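Local structure of leucine aminopeptidase 2, chloroplastic (Streptomyces sp. BC16019, 5LHJ) at residues G50-S53 against R54-F58; A96-A99 against S100-V104; E175-C178 against L179-L183; A290-A293 against A294-L298. The protein acts in bottromycin maturation as a manganese-binding metalloaminopeptidase of the M17 family, probably removing unsubstituted N-terminal amino acids from peptides. All coordinates share one frame; numbering follows the deposited sequence.

Contact 1: G50-S53 against R54-F58; sequences GAFS and RRRGF
Arg-56 lays its CG over one face of the Phe-52 ring, 3.8 Å from the ring centroid and offset toward the rim, which makes a CH-pi contact one helical turn along the chain. Bends at chi2 and chi3 then carry the arginine alongside the phenyl group, and its NH1 ends on the carbonyl O of Ala-103 of the second subunit. Ala-51 meets two more arginines. Its CB sits 3.6 Å from Arg-55 CZ, above the centre of that guanidinium face, whereas its CA lies 3.5 Å from NH2 of Arg-54, nearer the rim of a second guanidinium plane. In the main chain, Arg-55 N bonds to Ala-51 O at 2.8 Å, and Gly-50, the N-cap, receives Arg-54 N on its carbonyl. The short helix closes at Gly-57, whose phi of 95° belongs to a Schellman motif; Phe-58 N reaches back to Ser-53 O at 3.1 Å. Across that reversal Ser-53 OG packs 3.2 Å from Phe-58 CB. Arg-55 thus rests its guanidinium face on a methyl and Arg-56 its methylenes on a ring, which leaves N-H groups of both for the second subunit, Arg-55 NH1 bonding there to Gly-73 O.

Contact 2: A96-A99 against S100-V104; sequences AAAA and SVRAV
Ser-100 and Ala-96 are joined twice across the final turns of helix 90-102, a helix of the macro-like N-terminal domain of the M17 family. Two kinds of hydrogen bond account for this. In the main chain, Ser-100 N donates to Ala-96 O at 3.0 Å, and the same i to i+4 step links Val-101 N to Ala-97 O and Arg-102 N to Ala-98 O; the last of the series, Ala-103 N to Ala-99 O, is weak, with an N-H...O angle of 124°, as the helix runs out. From a side chain, Ser-100 OG reaches the same Ala-96 O at 2.8 Å. Its chi1 of -60° puts OG beside the backbone N, and the two donors approach the carbonyl from opposite faces of its plane. Removing this hydroxyl with an alanine here would probably leave Ala-96 O with just the backbone amide as donor in a buried spot near Leu-112 and Val-80. The remaining contacts are mostly van der Waals. Val-101 presses CG2 to 3.1 Å from Ala-98 O, a tight fit, while its side chain also touches Leu-139 of helix 124-139. Arg-102 makes a weak hydrogen bond from NH1 to Ala-475 O; bent at chi3, it folds back over the helix, one guanidinium face lying above Ala-98 O and Ala-99 CA, with NH2 3.6 Å from Ala-99 CA.

Contact 3: E175-C178 against L179-L183; sequences EATC and LARDL
Arg-181 runs back along helix 164-185 past Thr-177 and Cys-178, one turn earlier. Its CB lies 3.5 Å from Cys-178 O, and its CG comes 3.4 Å from Thr-177 O, the carbonyl that also accepts Arg-181 N at 2.9 Å. CG stands anti to the carbonyl carbon (chi1 -67°), and beyond it the chain is fully extended, which carries the guanidinium outward past Thr-177 CG2 and Cys-178 SG. CD passes 4.1 Å from Thr-177 O; NE follows 4.0 Å from Thr-177 CG2, and NH1 stays 4.2 Å from Cys-178 SG. Those two neighbours are loose contacts, and the polar tip is held by carbonyls outside the turn: NE by Thr-482 O, NH1 by Leu-137 O and NH2 by Glu-476 O. Nearby, Asp-182 N bonds to Cys-178 O, while Asp-182 OD1 pairs with Tyr-140 OH. Thr-177 OG1 is likewise engaged, with Ala-173 O and Arg-487 NE. Three nitrogens bonded to three separate main-chain oxygens fix both the position and the rotation of the buried guanidinium group. The cation therefore works as a junction, tying helix 164-185 to the end of helix 124-139 and to the chain around 476-482, and the carbonyl dipoles are likely to stabilise its charge.

Contact 4: A290-A293 against A294-L298; sequences AVVA and ALTAL
Val-291 and Leu-295 lie side by side and point the same way, one turn apart on helix 286-301, with Val-291 CG1 3.9 Å from Leu-295 CD1. CG of Leu-295 stands beside its backbone N (chi1 -83°), which leans CD1 back along the helix to 3.6 Å from Val-291 O, the carbonyl that accepts Leu-295 N at 3.0 Å. The apolar pair thus follows the line of its own main-chain hydrogen bond. Val-292 and Thr-296 repeat the i to i+4 spacing more loosely: Val-292 CG1 is 4.4 Å from Thr-296 CG2, although that methyl sits only 3.2 Å from Val-292 O. The threonine is turned with OG1 between the backbone N and the carbonyl carbon (chi1 68°), and from there OG1 donates to Ala-293 O at 2.7 Å, well off the carbonyl direction with a C=O...O angle of 124°. Ala-297 N donates to that same oxygen at 3.2 Å, so Ala-293 O is gripped by two donors. A valine in its place would probably cost Ala-293 O the hydroxyl donor and could set a methyl against that carbonyl. Val-291 comes about 8 Å, side chain to side chain, from Lys-261, a manganese-binding residue of this protein, although this chain holds no metal. The helix is wedged between layers: Val-291 and Leu-295 pack on strand 306-316, through Leu-311 and Val-307; Leu-295 also reaches Leu-243 of strand 239-245; Ala-293 and Thr-296 face helix 164-185, and Ala-294 and Ala-297 touch helix 486-498.

All four contacts join successive helical turns, but their surroundings differ. Contact 1, its centre about 39 Å from that of the chain, is partly buried at the periphery and rich in arginine, whereas contact 2, its neighbour within the N-terminal domain, is a buried, alanine-rich helix end; their centres are about 18 Å apart, and both touch the second subunit. Contacts 3 and 4 lie near the middle of the chain and meet no other subunit. They pack helix 164-185 directly on helix 286-301: Ala-176 O is 3.2 Å from Ala-293 CB, and Leu-179 CD2 is 3.7 Å from Thr-296 OG1. Contact 3 adds a buried arginine tied to carbonyls, while contact 4 is mostly aliphatic, with one threonine hydroxyl turned to a main-chain carbonyl.

Contact 1: G50-S53 against R54-F58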
loop_
_atom_site.group_PDB
_atom_site.type_symbol
_atom_site.label_atom_id
_atom_site.label_comp_id
_atom_site.label_asym_id
_atom_site.label_seq_id
_atom_site.Cartn_x
_atom_site.Cartn_y
_atom_site.Cartn_z
ATOM N N GLY A 50 -46.106 10.947 -33.918
ATOM C CA GLY A 50 -47.364 10.195 -33.860
ATOM C C GLY A 50 -47.764 9.743 -32.463
ATOM O O GLY A 50 -47.011 9.910 -31.488
ATOM N N ALA A 51 -48.953 9.155 -32.369
ATOM C CA ALA A 51 -49.473 8.688 -31.095
ATOM C C ALA A 51 -48.596 7.580 -30.488
ATOM O O ALA A 51 -48.318 7.607 -29.291
ATOM C CB ALA A 51 -50.919 8.218 -31.239
ATOM N N PHE A 52 -48.165 6.624 -31.314
ATOM C CA PHE A 52 -47.314 5.536 -30.821
ATOM C C PHE A 52 -46.053 6.083 -30.153
ATOM O O PHE A 52 -45.705 5.664 -29.048
ATOM C CB PHE A 52 -46.938 4.561 -31.930
ATOM C CG PHE A 52 -45.977 3.493 -31.485
ATOM C CD1 PHE A 52 -46.376 2.514 -30.585
ATOM C CD2 PHE A 52 -44.655 3.494 -31.922
ATOM C CE1 PHE A 52 -45.485 1.542 -30.152
ATOM C CE2 PHE A 52 -43.770 2.518 -31.499
ATOM C CZ PHE A 52 -44.187 1.537 -30.616
ATOM N N SER A 53 -45.392 7.026 -30.823
ATOM C CA SER A 53 -44.183 7.664 -30.301
ATOM C C SER A 53 -44.422 8.347 -28.951
ATOM O O SER A 53 -43.635 8.160 -28.019
ATOM C CB SER A 53 -43.643 8.669 -31.328
ATOM O OG SER A 53 -42.369 9.137 -30.953
ATOM N N ARG A 54 -45.521 9.091 -28.833
ATOM C CA ARG A 54 -45.921 9.688 -27.547
ATOM C C ARG A 54 -46.179 8.630 -26.467
ATOM O O ARG A 54 -45.721 8.774 -25.333
ATOM C CB ARG A 54 -47.175 10.566 -27.701
ATOM C CG ARG A 54 -46.938 11.865 -28.455
ATOM C CD ARG A 54 -48.094 12.847 -28.271
ATOM N NE ARG A 54 -49.375 12.325 -28.764
ATOM C CZ ARG A 54 -49.763 12.296 -30.044
ATOM N NH1 ARG A 54 -48.975 12.754 -31.019
ATOM N NH2 ARG A 54 -50.959 11.796 -30.356
ATOM N N ARG A 55 -46.885 7.560 -26.834
ATOM C CA ARG A 55 -47.202 6.464 -25.902
ATOM C C ARG A 55 -45.964 5.725 -25.393
ATOM O O ARG A 55 -46.001 5.155 -24.304
ATOM C CB ARG A 55 -48.162 5.460 -26.550
ATOM C CG ARG A 55 -49.571 6.002 -26.732
ATOM C CD ARG A 55 -50.338 5.241 -27.801
ATOM N NE ARG A 55 -51.637 5.858 -28.065
ATOM C CZ ARG A 55 -52.395 5.647 -29.142
ATOM N NH1 ARG A 55 -52.026 4.811 -30.110
ATOM N NH2 ARG A 55 -53.560 6.285 -29.248
ATOM N N ARG A 56 -44.892 5.729 -26.192
ATOM C CA ARG A 56 -43.591 5.179 -25.795
ATOM C C ARG A 56 -42.720 6.120 -24.960
ATOM O O ARG A 56 -41.676 5.702 -24.465
ATOM C CB ARG A 56 -42.800 4.714 -27.035
ATOM C CG ARG A 56 -43.422 3.546 -27.801
ATOM C CD ARG A 56 -43.596 2.292 -26.951
ATOM N NE ARG A 56 -42.311 1.767 -26.468
ATOM C CZ ARG A 56 -42.101 1.161 -25.294
ATOM N NH1 ARG A 56 -43.074 0.998 -24.400
ATOM N NH2 ARG A 56 -40.881 0.717 -25.003
ATOM N N GLY A 57 -43.134 7.374 -24.801
ATOM C CA GLY A 57 -42.430 8.337 -23.972
ATOM C C GLY A 57 -41.447 9.226 -24.703
ATOM O O GLY A 57 -40.577 9.827 -24.069
ATOM N N PHE A 58 -41.574 9.337 -26.024
ATOM C CA PHE A 58 -40.693 10.223 -26.773
ATOM C C PHE A 58 -40.983 11.662 -26.371
ATOM O O PHE A 58 -42.119 12.123 -26.524
ATOM C CB PHE A 58 -40.867 10.080 -28.286
ATOM C CG PHE A 58 -39.862 10.888 -29.073
ATOM C CD1 PHE A 58 -38.563 10.415 -29.248
ATOM C CD2 PHE A 58 -40.200 12.131 -29.602
ATOM C CE1 PHE A 58 -37.624 11.160 -29.947
ATOM C CE2 PHE A 58 -39.261 12.884 -30.303
ATOM C CZ PHE A 58 -37.974 12.392 -30.477
#

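Contact 2: A96-A99 against S100-V104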
loop_
_atom_site.group_PDB
_atom_site.type_symbol
_atom_site.label_atom_id
_atom_site.label_comp_id
_atom_site.label_asym_id
_atom_site.label_seq_id
_atom_site.Cartn_x
_atom_site.Cartn_y
_atom_site.Cartn_z
ATOM N N ALA A 96 -26.738 12.822 -31.748
ATOM C CA ALA A 96 -27.987 12.262 -32.287
ATOM C C ALA A 96 -27.741 11.304 -33.444
ATOM O O ALA A 96 -28.416 10.285 -33.563
ATOM C CB ALA A 96 -28.950 13.365 -32.715
ATOM N N ALA A 97 -26.766 11.623 -34.303
ATOM C CA ALA A 97 -26.423 10.744 -35.416
ATOM C C ALA A 97 -25.832 9.428 -34.904
ATOM O O ALA A 97 -26.151 8.354 -35.410
ATOM C CB ALA A 97 -25.443 11.427 -36.356
ATOM N N ALA A 98 -24.977 9.507 -33.887
ATOM C CA ALA A 98 -24.397 8.288 -33.308
ATOM C C ALA A 98 -25.478 7.415 -32.654
ATOM O O ALA A 98 -25.467 6.189 -32.812
ATOM C CB ALA A 98 -23.305 8.629 -32.309
ATOM N N ALA A 99 -26.424 8.041 -31.957
ATOM C CA ALA A 99 -27.564 7.311 -31.363
ATOM C C ALA A 99 -28.439 6.623 -32.415
ATOM O O ALA A 99 -28.930 5.515 -32.198
ATOM C CB ALA A 99 -28.418 8.244 -30.515
ATOM N N SER A 100 -28.650 7.310 -33.542
ATOM C CA SER A 100 -29.404 6.764 -34.668
ATOM C C SER A 100 -28.772 5.495 -35.232
ATOM O O SER A 100 -29.467 4.492 -35.439
ATOM C CB SER A 100 -29.541 7.802 -35.801
ATOM O OG SER A 100 -30.208 8.966 -35.343
ATOM N N VAL A 101 -27.463 5.535 -35.487
ATOM C CA VAL A 101 -26.777 4.389 -36.080
ATOM C C VAL A 101 -26.735 3.192 -35.116
ATOM O O VAL A 101 -26.837 2.046 -35.547
ATOM C CB VAL A 101 -25.365 4.724 -36.650
ATOM C CG1 VAL A 101 -25.462 5.759 -37.763
ATOM C CG2 VAL A 101 -24.398 5.205 -35.583
ATOM N N ARG A 102 -26.638 3.462 -33.819
ATOM C CA ARG A 102 -26.699 2.401 -32.808
ATOM C C ARG A 102 -28.070 1.711 -32.715
ATOM O O ARG A 102 -28.152 0.581 -32.234
ATOM C CB ARG A 102 -26.327 2.943 -31.424
ATOM C CG ARG A 102 -24.839 3.166 -31.198
ATOM C CD ARG A 102 -24.541 3.222 -29.701
ATOM N NE ARG A 102 -25.272 4.312 -29.041
ATOM C CZ ARG A 102 -24.894 5.596 -29.025
ATOM N NH1 ARG A 102 -23.779 5.993 -29.640
ATOM N NH2 ARG A 102 -25.645 6.501 -28.385
ATOM N N ALA A 103 -29.128 2.397 -33.152
ATOM C CA ALA A 103 -30.504 1.897 -33.080
ATOM C C ALA A 103 -31.033 1.287 -34.380
ATOM O O ALA A 103 -32.236 1.046 -34.504
ATOM C CB ALA A 103 -31.426 3.032 -32.632
ATOM N N VAL A 104 -30.145 1.013 -35.332
ATOM C CA VAL A 104 -30.532 0.558 -36.666
ATOM C C VAL A 104 -31.048 -0.903 -36.710
ATOM O O VAL A 104 -31.791 -1.282 -37.626
ATOM C CB VAL A 104 -29.347 0.805 -37.657
ATOM C CG1 VAL A 104 -28.316 -0.316 -37.609
ATOM C CG2 VAL A 104 -29.843 1.057 -39.060
#

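Contact 3: E175-C178 against L179-L183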
loop_
_atom_site.group_PDB
_atom_site.type_symbol
_atom_site.label_atom_id
_atom_site.label_comp_id
_atom_site.label_asym_id
_atom_site.label_seq_id
_atom_site.Cartn_x
_atom_site.Cartn_y
_atom_site.Cartn_z
ATOM N N GLU A 175 -13.474 9.460 -40.598
ATOM C CA GLU A 175 -12.651 8.339 -41.066
ATOM C C GLU A 175 -11.211 8.434 -40.541
ATOM O O GLU A 175 -10.642 7.434 -40.132
ATOM C CB GLU A 175 -12.702 8.223 -42.585
ATOM C CG GLU A 175 -14.041 7.661 -43.064
ATOM C CD GLU A 175 -14.256 7.773 -44.560
ATOM O OE1 GLU A 175 -13.257 7.919 -45.299
ATOM O OE2 GLU A 175 -15.435 7.704 -45.011
ATOM N N ALA A 176 -10.661 9.645 -40.496
ATOM C CA ALA A 176 -9.320 9.865 -39.910
ATOM C C ALA A 176 -9.340 9.532 -38.407
ATOM O O ALA A 176 -8.435 8.883 -37.892
ATOM C CB ALA A 176 -8.873 11.296 -40.132
ATOM N N THR A 177 -10.385 9.967 -37.714
ATOM C CA THR A 177 -10.528 9.642 -36.290
ATOM C C THR A 177 -10.542 8.122 -36.080
ATOM O O THR A 177 -9.877 7.602 -35.186
ATOM C CB THR A 177 -11.798 10.285 -35.694
ATOM O OG1 THR A 177 -11.748 11.704 -35.871
ATOM C CG2 THR A 177 -11.935 9.999 -34.206
ATOM N N CYS A 178 -11.285 7.405 -36.921
ATOM C CA CYS A 178 -11.383 5.947 -36.787
ATOM C C CYS A 178 -10.067 5.214 -37.120
ATOM O O CYS A 178 -9.792 4.148 -36.561
ATOM C CB CYS A 178 -12.565 5.421 -37.622
ATOM S SG CYS A 178 -14.196 5.913 -36.970
ATOM N N LEU A 179 -9.254 5.790 -38.009
ATOM C CA LEU A 179 -7.899 5.288 -38.256
ATOM C C LEU A 179 -7.085 5.352 -36.948
ATOM O O LEU A 179 -6.431 4.384 -36.555
ATOM C CB LEU A 179 -7.196 6.091 -39.351
ATOM C CG LEU A 179 -5.698 5.881 -39.545
ATOM C CD1 LEU A 179 -5.399 4.417 -39.850
ATOM C CD2 LEU A 179 -5.192 6.795 -40.649
ATOM N N ALA A 180 -7.131 6.502 -36.286
ATOM C CA ALA A 180 -6.436 6.643 -35.002
ATOM C C ALA A 180 -6.979 5.639 -33.969
ATOM O O ALA A 180 -6.190 5.039 -33.240
ATOM C CB ALA A 180 -6.518 8.061 -34.479
ATOM N N ARG A 181 -8.306 5.458 -33.918
ATOM C CA ARG A 181 -8.911 4.466 -33.007
ATOM C C ARG A 181 -8.367 3.057 -33.270
ATOM O O ARG A 181 -8.010 2.327 -32.341
ATOM C CB ARG A 181 -10.436 4.444 -33.127
ATOM C CG ARG A 181 -11.136 5.693 -32.653
ATOM C CD ARG A 181 -12.641 5.607 -32.841
ATOM N NE ARG A 181 -13.351 6.779 -32.330
ATOM C CZ ARG A 181 -14.668 6.947 -32.381
ATOM N NH1 ARG A 181 -15.449 6.032 -32.961
ATOM N NH2 ARG A 181 -15.226 8.034 -31.848
ATOM N N ASP A 182 -8.293 2.683 -34.545
ATOM C CA ASP A 182 -7.752 1.373 -34.919
ATOM C C ASP A 182 -6.298 1.194 -34.460
ATOM O O ASP A 182 -5.928 0.132 -33.940
ATOM C CB ASP A 182 -7.819 1.174 -36.439
ATOM C CG ASP A 182 -9.218 0.896 -36.960
ATOM O OD1 ASP A 182 -10.173 0.626 -36.185
ATOM O OD2 ASP A 182 -9.341 0.921 -38.221
ATOM N N LEU A 183 -5.470 2.223 -34.644
ATOM C CA LEU A 183 -4.070 2.150 -34.265
ATOM C C LEU A 183 -3.919 1.987 -32.746
ATOM O O LEU A 183 -3.122 1.171 -32.275
ATOM C CB LEU A 183 -3.303 3.385 -34.756
ATOM C CG LEU A 183 -3.143 3.522 -36.267
ATOM C CD1 LEU A 183 -2.690 4.931 -36.602
ATOM C CD2 LEU A 183 -2.177 2.471 -36.820
#

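Contact 4: A290-A293 against A294-L298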
loop_
_atom_site.group_PDB
_atom_site.type_symbol
_atom_site.label_atom_id
_atom_site.label_comp_id
_atom_site.label_asym_id
_atom_site.label_seq_id
_atom_site.Cartn_x
_atom_site.Cartn_y
_atom_site.Cartn_z
ATOM N N ALA A 290 -2.871 10.267 -33.540
ATOM C CA ALA A 290 -3.616 11.479 -33.876
ATOM C C ALA A 290 -2.920 12.281 -34.979
ATOM O O ALA A 290 -3.575 12.765 -35.920
ATOM C CB ALA A 290 -3.828 12.351 -32.647
ATOM N N VAL A 291 -1.602 12.381 -34.882
ATOM C CA VAL A 291 -0.801 13.113 -35.864
ATOM C C VAL A 291 -0.839 12.424 -37.227
ATOM O O VAL A 291 -1.069 13.087 -38.255
ATOM C CB VAL A 291 0.649 13.332 -35.373
ATOM C CG1 VAL A 291 1.560 13.880 -36.481
ATOM C CG2 VAL A 291 0.666 14.287 -34.183
ATOM N N VAL A 292 -0.635 11.108 -37.240
ATOM C CA VAL A 292 -0.678 10.348 -38.496
ATOM C C VAL A 292 -2.049 10.503 -39.168
ATOM O O VAL A 292 -2.140 10.766 -40.377
ATOM C CB VAL A 292 -0.353 8.856 -38.261
ATOM C CG1 VAL A 292 -0.661 8.005 -39.487
ATOM C CG2 VAL A 292 1.110 8.693 -37.842
ATOM N N ALA A 293 -3.107 10.334 -38.383
ATOM C CA ALA A 293 -4.457 10.396 -38.909
ATOM C C ALA A 293 -4.784 11.788 -39.468
ATOM O O ALA A 293 -5.343 11.889 -40.574
ATOM C CB ALA A 293 -5.477 9.978 -37.851
ATOM N N ALA A 294 -4.419 12.840 -38.738
ATOM C CA ALA A 294 -4.620 14.212 -39.223
ATOM C C ALA A 294 -3.896 14.424 -40.558
ATOM O O ALA A 294 -4.493 14.962 -41.505
ATOM C CB ALA A 294 -4.160 15.237 -38.205
ATOM N N LEU A 295 -2.646 13.978 -40.645
ATOM C CA LEU A 295 -1.892 14.094 -41.912
ATOM C C LEU A 295 -2.582 13.382 -43.072
ATOM O O LEU A 295 -2.619 13.923 -44.193
ATOM C CB LEU A 295 -0.450 13.607 -41.759
ATOM C CG LEU A 295 0.468 14.690 -41.175
ATOM C CD1 LEU A 295 1.616 14.080 -40.406
ATOM C CD2 LEU A 295 0.985 15.616 -42.268
ATOM N N THR A 296 -3.149 12.202 -42.820
ATOM C CA THR A 296 -3.850 11.441 -43.877
ATOM C C THR A 296 -5.107 12.146 -44.396
ATOM O O THR A 296 -5.530 11.897 -45.522
ATOM C CB THR A 296 -4.255 9.991 -43.465
ATOM O OG1 THR A 296 -5.276 9.998 -42.442
ATOM C CG2 THR A 296 -3.046 9.165 -43.039
ATOM N N ALA A 297 -5.725 12.986 -43.576
ATOM C CA ALA A 297 -6.912 13.738 -43.983
ATOM C C ALA A 297 -6.621 14.973 -44.850
ATOM O O ALA A 297 -7.525 15.483 -45.505
ATOM C CB ALA A 297 -7.687 14.173 -42.748
ATOM N N LEU A 298 -5.390 15.466 -44.844
ATOM C CA LEU A 298 -5.092 16.742 -45.501
ATOM C C LEU A 298 -5.219 16.705 -47.043
ATOM O O LEU A 298 -5.748 17.649 -47.622
ATOM C CB LEU A 298 -3.724 17.274 -45.079
ATOM C CG LEU A 298 -3.593 17.531 -43.569
ATOM C CD1 LEU A 298 -2.217 18.083 -43.236
ATOM C CD2 LEU A 298 -4.697 18.436 -43.054
#